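Local coordinates for protein elongation factor 1-beta (Pyrococcus horikoshii, PDB 2YY3) that probably promotes exchange of GDP for GTP on elongation factor 1-alpha, regenerating the GTP-bound form that carries aminoacyl-tRNA, at residues 40-45 against 54-59; 8-13 against 83-88. One frame throughout, in Å; residues are numbered along the deposited sequence.

In the fold
Interactions 1 and 2 are two strand pairings of one four-stranded antiparallel sheet, and their centres lie about 8 Å apart. Interaction 1 joins the hairpin strands 37-45 and 51-59. Interaction 2 joins strand 6-14 near the start of the chain to strand 80-90 near its end. The inner strands 51-59 and 6-14 are neighbours and tie the two contacts together. Probable hydrogen bonds run from I10 N to F55 O (2.8 Å) and from G8 N to V57 O (2.8 Å). V57 packs on I10 beside this seam. On the other face, R11 of interaction 2 forms a salt bridge to E44 of interaction 1. The two contacts thus form the two edges of the sheet.

Interaction 1. Residues 40-45 against 54-59; sequences KVEREP and KFYVLG
V41 and F55 sit opposite each other as an antiparallel non-hydrogen-bonded pair. V41 CG2 lies 3.7 Å from F55 CE1. The other methyl, CG1, lies over one face of the phenylalanine ring. This side is firm because it is covered: helix 21-31 puts L28 on F55 and E25 on V41, and F74 meets the F55 ring edge-to-face. The backbones are joined by Y56 N to K40 O (3.0 Å), E42 N to K54 O (2.9 Å) and K54 N to E42 O (2.7 Å).

The other face of the hairpin carries K40, E42, K54 and Y56. Here K40 packs closely on the tyrosine. It runs extended, with CG anti to the backbone N (chi1 168°), which lays its aliphatic chain over one face of the ring. CD makes a CH-pi contact, 3.7 Å from the Y56 centroid. The polar tips are looser. E42 OE1 comes in near the plane of that ring, at its edge. It accepts a weak bond from Y56 OH and forms a salt bridge with K54 NZ at 3.3 Å, itself a weak hydrogen bond. A water donates to E42 OE1 (2.6 Å) and accepts from K54 NZ, bridging the same two groups. A long salt bridge along the same strand, from K40 NZ to E42 OE2, completes the network. Apolar on the helix side and charged on the other, this is a beta hairpin at the sheet edge of a ferredoxin-like alpha-beta sandwich.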
loop_
_atom_site.group_PDB
_atom_site.type_symbol
_atom_site.label_atom_id
_atom_site.label_comp_id
_atom_site.label_asym_id
_atom_site.label_seq_id
_atom_site.Cartn_x
_atom_site.Cartn_y
_atom_site.Cartn_z
ATOM N N LYS A 40 2.094 8.562 2.727
ATOM C CA LYS A 40 2.149 9.070 1.377
ATOM C C LYS A 40 1.603 8.079 0.370
ATOM O O LYS A 40 1.723 6.878 0.552
ATOM C CB LYS A 40 3.618 9.383 1.070
ATOM C CG LYS A 40 3.983 9.661 -0.355
ATOM C CD LYS A 40 5.512 9.636 -0.457
ATOM C CE LYS A 40 6.029 10.051 -1.821
ATOM N NZ LYS A 40 7.520 10.171 -1.819
ATOM N N VAL A 41 0.980 8.600 -0.679
ATOM C CA VAL A 41 0.458 7.771 -1.750
ATOM C C VAL A 41 1.033 8.357 -3.030
ATOM O O VAL A 41 0.875 9.538 -3.328
ATOM C CB VAL A 41 -1.076 7.793 -1.825
ATOM C CG1 VAL A 41 -1.535 6.992 -3.029
ATOM C CG2 VAL A 41 -1.664 7.207 -0.569
ATOM N N GLU A 42 1.699 7.515 -3.793
ATOM C CA GLU A 42 2.342 7.963 -5.010
ATOM C C GLU A 42 1.871 7.149 -6.209
ATOM O O GLU A 42 1.554 5.960 -6.077
ATOM C CB GLU A 42 3.847 7.801 -4.818
ATOM C CG GLU A 42 4.726 8.439 -5.836
ATOM C CD GLU A 42 6.187 8.224 -5.497
ATOM O OE1 GLU A 42 6.586 7.050 -5.308
ATOM O OE2 GLU A 42 6.929 9.229 -5.410
ATOM N N ARG A 43 1.810 7.799 -7.369
ATOM C CA ARG A 43 1.408 7.126 -8.601
ATOM C C ARG A 43 2.589 7.086 -9.547
ATOM O O ARG A 43 3.196 8.117 -9.812
ATOM C CB ARG A 43 0.263 7.866 -9.290
ATOM C CG ARG A 43 -0.972 8.007 -8.455
ATOM C CD ARG A 43 -2.148 8.510 -9.269
ATOM N NE ARG A 43 -3.337 8.608 -8.429
ATOM C CZ ARG A 43 -4.565 8.851 -8.876
ATOM N NH1 ARG A 43 -4.788 9.028 -10.172
ATOM N NH2 ARG A 43 -5.575 8.911 -8.021
ATOM N N GLU A 44 2.933 5.902 -10.036
ATOM C CA GLU A 44 4.025 5.785 -10.989
ATOM C C GLU A 44 3.507 5.128 -12.281
ATOM O O GLU A 44 3.643 3.919 -12.486
ATOM C CB GLU A 44 5.203 4.987 -10.395
ATOM C CG GLU A 44 4.963 3.492 -10.176
ATOM C CD GLU A 44 6.198 2.626 -10.478
ATOM O OE1 GLU A 44 6.777 2.782 -11.579
ATOM O OE2 GLU A 44 6.580 1.782 -9.632
ATOM N N PRO A 45 2.882 5.927 -13.168
ATOM C CA PRO A 45 2.338 5.437 -14.444
ATOM C C PRO A 45 3.404 4.814 -15.322
ATOM O O PRO A 45 4.566 5.211 -15.262
ATOM C CB PRO A 45 1.766 6.694 -15.077
ATOM C CG PRO A 45 2.657 7.750 -14.557
ATOM C CD PRO A 45 2.759 7.391 -13.097
ATOM N N LYS A 54 1.908 3.456 -5.058
ATOM C CA LYS A 54 2.851 3.214 -3.989
ATOM C C LYS A 54 2.368 3.784 -2.674
ATOM O O LYS A 54 2.148 4.984 -2.546
ATOM C CB LYS A 54 4.203 3.799 -4.356
ATOM C CG LYS A 54 4.873 2.991 -5.451
ATOM C CD LYS A 54 6.140 3.626 -5.954
ATOM C CE LYS A 54 7.178 3.742 -4.861
ATOM N NZ LYS A 54 8.437 4.287 -5.448
ATOM N N PHE A 55 2.194 2.902 -1.696
ATOM C CA PHE A 55 1.730 3.291 -0.368
ATOM C C PHE A 55 2.859 3.232 0.644
ATOM O O PHE A 55 3.570 2.225 0.729
ATOM C CB PHE A 55 0.592 2.362 0.070
ATOM C CG PHE A 55 -0.689 2.588 -0.683
ATOM C CD1 PHE A 55 -1.645 3.478 -0.202
ATOM C CD2 PHE A 55 -0.907 1.968 -1.912
ATOM C CE1 PHE A 55 -2.803 3.747 -0.946
ATOM C CE2 PHE A 55 -2.047 2.229 -2.651
ATOM C CZ PHE A 55 -3.000 3.122 -2.170
ATOM N N TYR A 56 3.044 4.316 1.388
ATOM C CA TYR A 56 4.076 4.347 2.413
ATOM C C TYR A 56 3.318 4.151 3.700
ATOM O O TYR A 56 2.788 5.100 4.267
ATOM C CB TYR A 56 4.817 5.692 2.421
ATOM C CG TYR A 56 5.620 5.932 1.166
ATOM C CD1 TYR A 56 4.990 6.029 -0.079
ATOM C CD2 TYR A 56 7.011 6.019 1.208
ATOM C CE1 TYR A 56 5.721 6.202 -1.240
ATOM C CE2 TYR A 56 7.756 6.190 0.048
ATOM C CZ TYR A 56 7.105 6.281 -1.171
ATOM O OH TYR A 56 7.826 6.454 -2.333
ATOM N N VAL A 57 3.253 2.902 4.143
ATOM C CA VAL A 57 2.525 2.548 5.347
ATOM C C VAL A 57 3.403 2.616 6.596
ATOM O O VAL A 57 4.526 2.110 6.604
ATOM C CB VAL A 57 1.937 1.135 5.203
ATOM C CG1 VAL A 57 1.080 0.804 6.407
ATOM C CG2 VAL A 57 1.127 1.046 3.907
ATOM N N LEU A 58 2.872 3.243 7.645
ATOM C CA LEU A 58 3.581 3.419 8.910
ATOM C C LEU A 58 3.240 2.321 9.916
ATOM O O LEU A 58 2.095 1.885 10.010
ATOM C CB LEU A 58 3.230 4.786 9.505
ATOM C CG LEU A 58 3.587 6.014 8.653
ATOM C CD1 LEU A 58 2.749 7.211 9.068
ATOM C CD2 LEU A 58 5.074 6.317 8.807
ATOM N N GLY A 59 4.242 1.882 10.668
ATOM C CA GLY A 59 4.038 0.841 11.662
ATOM C C GLY A 59 5.159 0.815 12.688
ATOM O O GLY A 59 5.914 1.785 12.813
HETATM O O HOH W 1 8.796 6.595 -6.499
#

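Interaction 2. Residues 8-13 against 83-88; sequences GVIRVM and AEVETV
G8, I10 and V12 pair antiparallel with V88, V85 and A83, and the axes of the two strand segments come within 4.5 Å at 143°. E84 and R11 form a two-bond pair, with R11 N to E84 O at 2.8 Å and E84 N to R11 O at 3.1 Å. V9 instead faces both E86 and T87: its O accepts from E86 N (2.9 Å), and its N donates to T87 O (3.0 Å). E86 has a helix-like backbone, and the pattern fits a classic beta bulge in strand 80-90. The pairing joins the first and last strands of a ferredoxin-like fold.

I10 carries the apolar face, against helix 67-76. With CG1 set beside the backbone N (chi1 -58°), it meets V85 CG2 at 3.8 Å, while CG2 presses against E84 O (3.0 Å) and also reaches A83 CB. V70 and V57 also pack on I10. An alanine here is likely to leave V85 and A83 without the branches that meet them and open a gap against helix 67-76. V12 rests more lightly on A83, and both also touch F74.

On the other face, V9 CG1 lies beside T87 OG1. E86 folds back at chi2, bringing its CG against R11 CB. The guanidinium and carboxylate planes are 11° apart. E86 OE2 is 3.8 Å from R11 NE, well out of the guanidinium plane, so this long salt bridge acts through charge alone. R11 NH1 has its stronger partner in E44 OE2 of strand 37-45, a salt bridge.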
loop_
_atom_site.group_PDB
_atom_site.type_symbol
_atom_site.label_atom_id
_atom_site.label_comp_id
_atom_site.label_asym_id
_atom_site.label_seq_id
_atom_site.Cartn_x
_atom_site.Cartn_y
_atom_site.Cartn_z
ATOM N N GLY A 8 6.848 0.943 5.528
ATOM C CA GLY A 8 6.939 -0.103 4.526
ATOM C C GLY A 8 6.250 0.412 3.277
ATOM O O GLY A 8 5.100 0.856 3.342
ATOM N N VAL A 9 6.932 0.388 2.142
ATOM C CA VAL A 9 6.301 0.893 0.932
ATOM C C VAL A 9 5.782 -0.263 0.091
ATOM O O VAL A 9 6.537 -1.121 -0.354
ATOM C CB VAL A 9 7.271 1.865 0.136
ATOM C CG1 VAL A 9 8.674 1.779 0.692
ATOM C CG2 VAL A 9 7.237 1.579 -1.352
ATOM N N ILE A 10 4.464 -0.300 -0.076
ATOM C CA ILE A 10 3.824 -1.365 -0.831
ATOM C C ILE A 10 3.425 -0.878 -2.217
ATOM O O ILE A 10 2.785 0.166 -2.368
ATOM C CB ILE A 10 2.558 -1.896 -0.108
ATOM C CG1 ILE A 10 2.908 -2.408 1.290
ATOM C CG2 ILE A 10 1.954 -3.027 -0.890
ATOM C CD1 ILE A 10 2.718 -1.392 2.372
ATOM N N ARG A 11 3.807 -1.641 -3.231
ATOM C CA ARG A 11 3.481 -1.280 -4.592
ATOM C C ARG A 11 2.300 -2.100 -5.048
ATOM O O ARG A 11 2.353 -3.318 -5.005
ATOM C CB ARG A 11 4.662 -1.563 -5.508
ATOM C CG ARG A 11 4.517 -0.936 -6.882
ATOM C CD ARG A 11 5.793 -1.072 -7.703
ATOM N NE ARG A 11 5.755 -2.269 -8.527
ATOM C CZ ARG A 11 5.749 -2.259 -9.856
ATOM N NH1 ARG A 11 5.783 -1.107 -10.519
ATOM N NH2 ARG A 11 5.690 -3.403 -10.520
ATOM N N VAL A 12 1.227 -1.449 -5.477
ATOM C CA VAL A 12 0.081 -2.206 -5.959
ATOM C C VAL A 12 -0.082 -1.954 -7.450
ATOM O O VAL A 12 -0.051 -0.815 -7.905
ATOM C CB VAL A 12 -1.249 -1.837 -5.201
ATOM C CG1 VAL A 12 -0.941 -1.391 -3.766
ATOM C CG2 VAL A 12 -2.026 -0.767 -5.958
HETATM N N MSE A 13 -0.216 -3.036 -8.210
HETATM C CA MSE A 13 -0.399 -2.973 -9.657
HETATM C C MSE A 13 -1.857 -3.278 -9.987
HETATM O O MSE A 13 -2.355 -4.343 -9.630
HETATM C CB MSE A 13 0.493 -4.009 -10.342
HETATM C CG MSE A 13 1.784 -3.447 -10.936
HETATM SE SE MSE A 13 1.466 -2.137 -12.355
HETATM C CE MSE A 13 0.903 -3.348 -13.754
ATOM N N ALA A 83 -0.092 -6.832 -4.822
ATOM C CA ALA A 83 0.445 -5.893 -3.852
ATOM C C ALA A 83 1.674 -6.531 -3.210
ATOM O O ALA A 83 1.596 -7.625 -2.644
ATOM C CB ALA A 83 -0.598 -5.551 -2.792
ATOM N N GLU A 84 2.814 -5.856 -3.332
ATOM C CA GLU A 84 4.056 -6.348 -2.754
ATOM C C GLU A 84 4.718 -5.292 -1.879
ATOM O O GLU A 84 4.494 -4.091 -2.053
ATOM C CB GLU A 84 5.033 -6.759 -3.860
ATOM C CG GLU A 84 4.506 -7.836 -4.785
ATOM C CD GLU A 84 4.335 -9.181 -4.093
ATOM O OE1 GLU A 84 3.664 -10.063 -4.680
ATOM O OE2 GLU A 84 4.874 -9.362 -2.974
ATOM N N VAL A 85 5.523 -5.750 -0.923
ATOM C CA VAL A 85 6.262 -4.851 -0.050
ATOM C C VAL A 85 7.652 -4.683 -0.657
ATOM O O VAL A 85 8.476 -5.590 -0.598
ATOM C CB VAL A 85 6.395 -5.431 1.364
ATOM C CG1 VAL A 85 7.398 -4.620 2.178
ATOM C CG2 VAL A 85 5.046 -5.425 2.045
ATOM N N GLU A 86 7.910 -3.522 -1.249
ATOM C CA GLU A 86 9.203 -3.267 -1.874
ATOM C C GLU A 86 10.352 -3.166 -0.864
ATOM O O GLU A 86 11.379 -3.807 -1.031
ATOM C CB GLU A 86 9.139 -1.988 -2.717
ATOM C CG GLU A 86 8.093 -1.994 -3.827
ATOM C CD GLU A 86 8.272 -3.140 -4.812
ATOM O OE1 GLU A 86 8.180 -4.307 -4.383
ATOM O OE2 GLU A 86 8.496 -2.874 -6.014
ATOM N N THR A 87 10.194 -2.332 0.157
ATOM C CA THR A 87 11.216 -2.184 1.196
ATOM C C THR A 87 10.596 -1.712 2.484
ATOM O O THR A 87 9.455 -1.224 2.507
ATOM C CB THR A 87 12.334 -1.156 0.845
ATOM O OG1 THR A 87 11.767 0.153 0.706
ATOM C CG2 THR A 87 13.022 -1.542 -0.441
ATOM N N VAL A 88 11.367 -1.868 3.552
ATOM C CA VAL A 88 10.958 -1.452 4.880
ATOM C C VAL A 88 12.100 -0.643 5.448
ATOM O O VAL A 88 13.262 -0.999 5.265
ATOM C CB VAL A 88 10.722 -2.648 5.800
ATOM C CG1 VAL A 88 10.371 -2.157 7.216
ATOM C CG2 VAL A 88 9.631 -3.516 5.222
#